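Local coordinates for protein transketolase (Campylobacter jejuni, PDB 3L84) that belongs to the transketolase family of thiamine-diphosphate-dependent enzymes and probably binds that cofactor, at residues Q9-R14 against E270-D275; Q4-Q9 against H215-I220. All blocks are in the same frame, centred on the assembly; numbering follows the deposited sequence. Where two conformers were deposited one is given.

Helix 3-24, at the N terminus, supplies two successive segments: residues 4-9 come first and 9-14 continue directly from them, sharing Q9. Contact 2 closes when the chain returns, 205 residues on, at the start of helix 217-228, just after the edge strand 208-213 of the five-stranded parallel sheet. Contact 1 closes later, when the end of helix 262-272 reaches 9-14, with 255 residues between. The segments alternate, so the two loops cross instead of nesting. The pair is a worked example of one helix joining parts of its domain that are far apart in sequence. Their centres lie about 12 Å apart, and both belong to the thiamine diphosphate binding domain.

Contact 1. Residues Q9-R14 against E270-D275; sequences QANTLR and EQAGFD
A Schellman motif at the end of helix 262-272, in the thiamine diphosphate binding domain of transketolase, brings A272 and F274 against N11 and T12 of helix 3-24. G273 takes a positive phi of 81°, and its N bonds back to E270 O at 3.2 Å. With the chain turned at G273, A272 and F274 both point toward helix 3-24. A272 places its methyl CB 3.6 Å from N11 ND2, while N11 CB meets the F274 ring obliquely, 3.8 Å from F274 CE1. T12 OG1 is at the edge of that ring, 3.8 Å from F274 CZ, and the two side chains cross at about a right angle. This hydroxyl is bonded to E8 O one turn back in its own helix, so its touch on the ring is packing. A272 O and a bridging water also lie at the ring edge; P283 touches F274, and F15 packs edge-to-face with it. N11 CG stands anti to its carbonyl carbon (chi1 -73°), which sets the amide between R14 and A272. R14 NH1 donates to N11 OD1 at 3.1 Å, tilted 33° from the carbonyl plane, while R14 NH2 pairs with D37, so the arginine links N11 to helix 30-42. At the amide's other end the water joins the segments, accepting from N11 ND2 at 2.9 Å and donating to A272 O at 2.9 Å.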
ATOM      1  N   GLN A   9      29.934  28.222  -3.639  1.00  8.43           N
ATOM      2  CA  GLN A   9      29.650  26.809  -3.356  1.00  8.73           C
ATOM      3  C   GLN A   9      28.266  26.422  -3.840  1.00  8.11           C
ATOM      4  O   GLN A   9      28.089  25.377  -4.492  1.00  8.97           O
ATOM      5  CB  GLN A   9      29.832  26.518  -1.860  1.00  8.26           C
ATOM      6  CG  GLN A   9      31.278  26.438  -1.455  1.00 10.12           C
ATOM      7  CD  GLN A   9      31.404  26.082   0.015  1.00 10.37           C
ATOM      8  OE1 GLN A   9      31.205  26.937   0.885  1.00 11.47           O
ATOM      9  NE2 GLN A   9      31.650  24.806   0.297  1.00 11.58           N
ATOM     10  N   ALA A  10      27.269  27.237  -3.534  1.00  8.13           N
ATOM     11  CA  ALA A  10      25.882  26.933  -3.931  1.00  7.45           C
ATOM     12  C   ALA A  10      25.757  26.923  -5.433  1.00  8.17           C
ATOM     13  O   ALA A  10      25.117  26.030  -6.018  1.00  8.62           O
ATOM     14  CB  ALA A  10      24.907  27.920  -3.297  1.00  8.39           C
ATOM     15  N   ASN A  11      26.362  27.896  -6.103  1.00  8.87           N
ATOM     16  CA  ASN A  11      26.271  27.926  -7.541  1.00  8.62           C
ATOM     17  C   ASN A  11      27.035  26.780  -8.211  1.00  8.28           C
ATOM     18  O   ASN A  11      26.610  26.282  -9.248  1.00  8.99           O
ATOM     19  CB  ASN A  11      26.689  29.311  -8.063  1.00  8.92           C
ATOM     20  CG  ASN A  11      25.628  30.361  -7.779  1.00 10.63           C
ATOM     21  OD1 ASN A  11      24.448  30.032  -7.630  1.00 12.06           O
ATOM     22  ND2 ASN A  11      26.030  31.621  -7.683  1.00 11.96           N
ATOM     23  N   THR A  12      28.123  26.332  -7.589  1.00  8.44           N
ATOM     24  CA  THR A  12      28.845  25.149  -8.068  1.00  8.39           C
ATOM     25  C   THR A  12      27.893  23.966  -8.054  1.00  8.93           C
ATOM     26  O   THR A  12      27.798  23.217  -9.031  1.00  8.69           O
ATOM     27  CB  THR A  12      30.098  24.871  -7.231  1.00  8.52           C
ATOM     28  OG1 THR A  12      30.985  26.008  -7.331  1.00  8.80           O
ATOM     29  CG2 THR A  12      30.837  23.624  -7.742  1.00 10.09           C
ATOM     30  N   LEU A  13      27.193  23.773  -6.941  1.00  8.70           N
ATOM     31  CA  LEU A  13      26.198  22.695  -6.868  1.00  8.93           C
ATOM     32  C   LEU A  13      25.098  22.871  -7.906  1.00  9.16           C
ATOM     33  O   LEU A  13      24.670  21.882  -8.517  1.00  9.41           O
ATOM     34  CB  LEU A  13      25.585  22.611  -5.469  1.00  9.50           C
ATOM     35  CG  LEU A  13      26.457  22.125  -4.310  1.00  9.03           C
ATOM     36  CD1 LEU A  13      25.821  22.536  -2.967  1.00 11.59           C
ATOM     37  CD2 LEU A  13      26.715  20.615  -4.372  1.00 11.65           C
ATOM     38  N   ARG A  14      24.587  24.098  -8.082  1.00  9.33           N
ATOM     39  CA  ARG A  14      23.539  24.340  -9.071  1.00  9.29           C
ATOM     40  C   ARG A  14      23.978  23.932 -10.454  1.00  9.35           C
ATOM     41  O   ARG A  14      23.236  23.250 -11.179  1.00  9.05           O
ATOM     42  CB  ARG A  14      23.167  25.822  -9.147  1.00  8.58           C
ATOM     43  CG  ARG A  14      22.413  26.388  -7.957  1.00  9.60           C
ATOM     44  CD  ARG A  14      21.895  27.789  -8.274  1.00 10.80           C
ATOM     45  NE  ARG A  14      20.901  28.101  -7.282  1.00 11.59           N
ATOM     46  CZ  ARG A  14      21.122  28.573  -6.072  1.00 10.66           C
ATOM     47  NH1 ARG A  14      22.285  29.046  -5.684  1.00 10.92           N
ATOM     48  NH2 ARG A  14      20.101  28.590  -5.223  1.00 12.05           N
ATOM     49  N   GLU A 270      26.006  33.016 -16.639  1.00 11.84           N
ATOM     50  CA  GLU A 270      26.366  34.433 -16.803  1.00 13.01           C
ATOM     51  C   GLU A 270      25.964  35.292 -15.593  1.00 12.47           C
ATOM     52  O   GLU A 270      26.765  36.073 -15.051  1.00 11.98           O
ATOM     53  CB  GLU A 270      25.753  34.982 -18.099  1.00 13.48           C
ATOM     54  CG  GLU A 270      26.459  34.479 -19.350  1.00 18.10           C
ATOM     55  CD  GLU A 270      25.906  35.036 -20.668  1.00 26.50           C
ATOM     56  OE1 GLU A 270      24.655  35.138 -20.817  1.00 30.26           O
ATOM     57  OE2 GLU A 270      26.738  35.346 -21.565  1.00 30.31           O
ATOM     58  N   GLN A 271      24.727  35.133 -15.133  1.00 12.67           N
ATOM     59  CA  GLN A 271      24.256  35.916 -13.992  1.00 13.58           C
ATOM     60  C   GLN A 271      25.025  35.609 -12.695  1.00 12.84           C
ATOM     61  O   GLN A 271      25.194  36.490 -11.859  1.00 14.08           O
ATOM     62  CB  GLN A 271      22.757  35.727 -13.805  1.00 14.60           C
ATOM     63  CG  GLN A 271      21.931  36.344 -14.940  1.00 20.37           C
ATOM     64  CD  GLN A 271      20.431  36.359 -14.676  1.00 27.35           C
ATOM     65  OE1 GLN A 271      19.882  35.458 -14.033  1.00 33.63           O
ATOM     66  NE2 GLN A 271      19.760  37.397 -15.178  1.00 32.29           N
ATOM     67  N   ALA A 272      25.533  34.381 -12.575  1.00 12.39           N
ATOM     68  CA  ALA A 272      26.322  33.929 -11.418  1.00 11.98           C
ATOM     69  C   ALA A 272      27.829  34.136 -11.521  1.00 12.03           C
ATOM     70  O   ALA A 272      28.569  33.759 -10.601  1.00 12.61           O
ATOM     71  CB  ALA A 272      26.071  32.449 -11.221  1.00 11.75           C
ATOM     72  N   GLY A 273      28.298  34.697 -12.629  1.00 11.79           N
ATOM     73  CA  GLY A 273      29.726  34.914 -12.811  1.00 11.76           C
ATOM     74  C   GLY A 273      30.505  33.692 -13.264  1.00 12.50           C
ATOM     75  O   GLY A 273      31.738  33.688 -13.183  1.00 14.08           O
ATOM     76  N   PHE A 274      29.799  32.661 -13.741  1.00 12.01           N
ATOM     77  CA  PHE A 274      30.426  31.448 -14.268  1.00 12.88           C
ATOM     78  C   PHE A 274      30.547  31.572 -15.778  1.00 13.02           C
ATOM     79  O   PHE A 274      29.746  32.265 -16.405  1.00 14.71           O
ATOM     80  CB  PHE A 274      29.569  30.225 -13.935  1.00 12.81           C
ATOM     81  CG  PHE A 274      29.799  29.644 -12.569  1.00 12.50           C
ATOM     82  CD1 PHE A 274      29.587  30.380 -11.414  1.00 12.10           C
ATOM     83  CD2 PHE A 274      30.200  28.322 -12.447  1.00 12.56           C
ATOM     84  CE1 PHE A 274      29.781  29.800 -10.156  1.00 13.48           C
ATOM     85  CE2 PHE A 274      30.389  27.731 -11.194  1.00 13.35           C
ATOM     86  CZ  PHE A 274      30.185  28.477 -10.052  1.00 12.70           C
ATOM     87  N   ASP A 275      31.553  30.938 -16.365  1.00 12.00           N
ATOM     88  CA  ASP A 275      31.717  30.941 -17.819  1.00 12.29           C
ATOM     89  C   ASP A 275      30.591  30.094 -18.423  1.00 11.97           C
ATOM     90  O   ASP A 275      30.507  28.892 -18.173  1.00 11.48           O
ATOM     91  CB  ASP A 275      33.074  30.343 -18.193  1.00 12.59           C
ATOM     92  CG  ASP A 275      33.360  30.378 -19.700  1.00 14.85           C
ATOM     93  OD1 ASP A 275      32.433  30.583 -20.519  1.00 18.05           O
ATOM     94  OD2 ASP A 275      34.560  30.242 -20.058  1.00 18.43           O
TER
HETATM   95  O   HOH W   1      28.701  32.645  -7.968  1.00 19.48           O

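Contact 2. Residues Q4-Q9 against H215-I220; sequences QILQEQ and HDYEEI
E219 N donates to D216 OD1 at 2.9 Å in one of the two D216 conformers, an N-cap bond that in that copy caps the first turn of helix 217-228, from which Y217 extends its ring against L6 and Q7. There the carboxylate accepts through its anti lone pair, the one away from its other oxygen, and the N-H...O angle is 151°. Y217, the residue after the N-cap, lays its ring against L6 CB and the backbone N and CA of Q7. Its CG stands anti to its own carbonyl carbon (chi1 -59°), a setting that carries the ring across to helix 3-24. L6 CB stands almost squarely over one face of the Y217 ring, 3.9 Å from its centroid and 8° off the normal, a CH-pi contact. L6 also touches M1, S40 and Y44, but it too has two conformers, so the course of its branch beyond CB is doubtful. Farther along the tyrosine, the phenol end lies beside the next residue of helix 3-24: Y217 OH comes within 3.4 Å of Q7 CA and 4.1 Å of Q7 CB, and Y217 CZ is 4.0 Å from Q7 N, which approaches obliquely. Helix 30-42 adjoins the same tyrosine through V41. The hydroxyl makes a weak hydrogen bond to D37 OD1 of that helix, none to helix 3-24, so helices 3-24 and 217-228 meet here mainly through dispersion, a ring laid along backbone and beta carbon.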
ATOM      1  N   GLN A   4      30.386  35.201   0.338  1.00 13.06           N
ATOM      2  CA  GLN A   4      31.054  35.073  -0.933  1.00 13.24           C
ATOM      3  C   GLN A   4      31.375  33.619  -1.243  1.00 12.04           C
ATOM      4  O   GLN A   4      31.068  33.109  -2.344  1.00 12.57           O
ATOM      5  CB  GLN A   4      32.312  35.944  -0.959  1.00 13.55           C
ATOM      6  CG  GLN A   4      32.000  37.436  -0.939  1.00 15.22           C
ATOM      7  CD  GLN A   4      31.497  37.954   0.428  1.00 18.34           C
ATOM      8  OE1 GLN A   4      32.155  37.770   1.462  1.00 18.43           O
ATOM      9  NE2 GLN A   4      30.330  38.597   0.426  1.00 16.70           N
ATOM     10  N   ILE A   5      31.959  32.914  -0.282  1.00 10.98           N
ATOM     11  CA  ILE A   5      32.302  31.512  -0.511  1.00 11.28           C
ATOM     12  C   ILE A   5      31.025  30.686  -0.604  1.00  9.92           C
ATOM     13  O   ILE A   5      30.924  29.796  -1.459  1.00 11.46           O
ATOM     14  CB  ILE A   5      33.274  30.894   0.538  1.00 11.71           C
ATOM     15  CG1 ILE A   5      33.651  29.448   0.167  1.00 13.72           C
ATOM     16  CG2 ILE A   5      32.687  30.848   1.896  1.00 15.51           C
ATOM     17  CD1 ILE A   5      34.453  29.303  -1.117  1.00 17.06           C
ATOM     18  N   LEU A   6      30.015  30.978   0.225  1.00  9.77           N
ATOM     19  CA  LEU A   6      28.780  30.191   0.188  0.50  9.66           C
ATOM     20  C   LEU A   6      28.057  30.332  -1.147  1.00  9.40           C
ATOM     21  O   LEU A   6      27.522  29.362  -1.670  1.00  9.42           O
ATOM     22  CB  LEU A   6      27.831  30.562   1.330  0.50  8.77           C
ATOM     23  CG  LEU A   6      28.136  29.851   2.655  0.50  9.87           C
ATOM     24  CD1 LEU A   6      27.808  28.364   2.532  0.50  6.80           C
ATOM     25  CD2 LEU A   6      29.571  30.040   3.090  0.50 13.87           C
ATOM     26  N   GLN A   7      28.042  31.534  -1.700  1.00  9.48           N
ATOM     27  CA  GLN A   7      27.407  31.746  -2.988  1.00  9.20           C
ATOM     28  C   GLN A   7      28.114  30.947  -4.086  1.00  8.63           C
ATOM     29  O   GLN A   7      27.471  30.293  -4.908  1.00  8.21           O
ATOM     30  CB  GLN A   7      27.446  33.220  -3.346  1.00 10.37           C
ATOM     31  CG  GLN A   7      26.764  33.527  -4.626  1.00 13.95           C
ATOM     32  CD  GLN A   7      26.844  35.013  -4.945  1.00 19.72           C
ATOM     33  OE1 GLN A   7      27.128  35.401  -6.089  1.00 24.91           O
ATOM     34  NE2 GLN A   7      26.615  35.854  -3.927  1.00 18.04           N
ATOM     35  N   GLU A   8      29.442  30.971  -4.076  1.00  9.13           N
ATOM     36  CA  GLU A   8      30.186  30.201  -5.050  1.00  9.33           C
ATOM     37  C   GLU A   8      29.935  28.705  -4.889  1.00  8.77           C
ATOM     38  O   GLU A   8      29.718  27.984  -5.858  1.00  7.95           O
ATOM     39  CB  GLU A   8      31.679  30.508  -4.994  1.00  9.00           C
ATOM     40  CG  GLU A   8      32.418  29.946  -6.225  1.00  9.94           C
ATOM     41  CD  GLU A   8      33.931  29.987  -6.138  1.00 13.15           C
ATOM     42  OE1 GLU A   8      34.499  29.090  -5.467  1.00 13.96           O
ATOM     43  OE2 GLU A   8      34.550  30.875  -6.773  1.00 13.70           O
ATOM     44  N   GLN A   9      29.934  28.222  -3.639  1.00  8.43           N
ATOM     45  CA  GLN A   9      29.650  26.809  -3.356  1.00  8.73           C
ATOM     46  C   GLN A   9      28.266  26.422  -3.840  1.00  8.11           C
ATOM     47  O   GLN A   9      28.089  25.377  -4.492  1.00  8.97           O
ATOM     48  CB  GLN A   9      29.832  26.518  -1.860  1.00  8.26           C
ATOM     49  CG  GLN A   9      31.278  26.438  -1.455  1.00 10.12           C
ATOM     50  CD  GLN A   9      31.404  26.082   0.015  1.00 10.37           C
ATOM     51  OE1 GLN A   9      31.205  26.937   0.885  1.00 11.47           O
ATOM     52  NE2 GLN A   9      31.650  24.806   0.297  1.00 11.58           N
ATOM     53  N   HIS A 215      16.953  30.814   0.806  1.00 10.18           N
ATOM     54  CA  HIS A 215      18.036  31.415   0.016  1.00 10.41           C
ATOM     55  C   HIS A 215      18.855  32.425   0.787  1.00 11.99           C
ATOM     56  O   HIS A 215      19.695  33.117   0.197  1.00 13.73           O
ATOM     57  CB  HIS A 215      17.492  32.026  -1.284  1.00 10.23           C
ATOM     58  CG  HIS A 215      16.732  31.038  -2.102  1.00  8.77           C
ATOM     59  ND1 HIS A 215      17.292  29.855  -2.537  1.00  9.16           N
ATOM     60  CD2 HIS A 215      15.446  31.013  -2.521  1.00 10.43           C
ATOM     61  CE1 HIS A 215      16.383  29.151  -3.188  1.00  9.56           C
ATOM     62  NE2 HIS A 215      15.255  29.841  -3.205  1.00 10.87           N
ATOM     63  N   ASP A 216      18.639  32.511   2.096  1.00 10.52           N
ATOM     64  CA  ASP A 216      19.394  33.438   2.921  0.50 10.92           C
ATOM     65  C   ASP A 216      20.348  32.656   3.797  1.00 10.53           C
ATOM     66  O   ASP A 216      19.953  31.951   4.716  1.00 10.12           O
ATOM     67  CB  ASP A 216      18.483  34.323   3.765  0.50 11.14           C
ATOM     68  CG  ASP A 216      19.247  35.426   4.482  0.50 11.68           C
ATOM     69  OD1 ASP A 216      19.738  35.185   5.597  0.50 13.34           O
ATOM     70  OD2 ASP A 216      19.373  36.535   3.920  0.50 13.52           O
ATOM     71  N   TYR A 217      21.640  32.785   3.503  1.00  9.85           N
ATOM     72  CA  TYR A 217      22.626  31.950   4.166  1.00 10.44           C
ATOM     73  C   TYR A 217      22.631  32.118   5.680  1.00 10.72           C
ATOM     74  O   TYR A 217      22.732  31.113   6.412  1.00 10.96           O
ATOM     75  CB  TYR A 217      24.033  32.207   3.612  1.00 10.29           C
ATOM     76  CG  TYR A 217      24.124  31.943   2.121  1.00  8.74           C
ATOM     77  CD1 TYR A 217      23.932  30.672   1.610  1.00  9.08           C
ATOM     78  CD2 TYR A 217      24.369  32.964   1.237  1.00  9.44           C
ATOM     79  CE1 TYR A 217      23.976  30.416   0.272  1.00  8.77           C
ATOM     80  CE2 TYR A 217      24.421  32.726  -0.129  1.00  9.48           C
ATOM     81  CZ  TYR A 217      24.211  31.433  -0.600  1.00  8.38           C
ATOM     82  OH  TYR A 217      24.213  31.186  -1.948  1.00  8.86           O
ATOM     83  N   GLU A 218      22.494  33.360   6.139  1.00 11.27           N
ATOM     84  CA  GLU A 218      22.456  33.617   7.560  1.00 12.56           C
ATOM     85  C   GLU A 218      21.246  32.959   8.205  1.00 10.83           C
ATOM     86  O   GLU A 218      21.363  32.395   9.279  1.00 10.08           O
ATOM     87  CB  GLU A 218      22.504  35.132   7.824  1.00 13.19           C
ATOM     88  CG  GLU A 218      22.440  35.563   9.294  1.00 19.59           C
ATOM     89  CD  GLU A 218      22.589  37.076   9.517  1.00 27.16           C
ATOM     90  OE1 GLU A 218      22.277  37.886   8.604  1.00 31.26           O
ATOM     91  OE2 GLU A 218      23.017  37.464  10.638  1.00 32.41           O
ATOM     92  N   GLU A 219      20.080  33.049   7.584  1.00 10.54           N
ATOM     93  CA  GLU A 219      18.884  32.461   8.198  1.00  9.90           C
ATOM     94  C   GLU A 219      18.993  30.926   8.235  1.00 10.12           C
ATOM     95  O   GLU A 219      18.612  30.286   9.220  1.00 10.98           O
ATOM     96  CB  GLU A 219      17.623  32.822   7.409  1.00 10.82           C
ATOM     97  CG  GLU A 219      17.176  34.257   7.523  1.00 12.21           C
ATOM     98  CD  GLU A 219      15.855  34.512   6.810  1.00 15.48           C
ATOM     99  OE1 GLU A 219      14.915  33.673   6.960  1.00 10.84           O
ATOM    100  OE2 GLU A 219      15.736  35.567   6.121  1.00 18.19           O
ATOM    101  N   ILE A 220      19.561  30.332   7.188  1.00 10.32           N
ATOM    102  CA  ILE A 220      19.735  28.872   7.149  1.00 10.25           C
ATOM    103  C   ILE A 220      20.664  28.437   8.273  1.00  9.27           C
ATOM    104  O   ILE A 220      20.375  27.498   9.018  1.00  9.39           O
ATOM    105  CB  ILE A 220      20.311  28.387   5.814  1.00 10.63           C
ATOM    106  CG1 ILE A 220      19.394  28.741   4.640  1.00 11.22           C
ATOM    107  CG2 ILE A 220      20.565  26.875   5.864  1.00 10.33           C
ATOM    108  CD1 ILE A 220      20.079  28.784   3.248  1.00 10.05           C
TER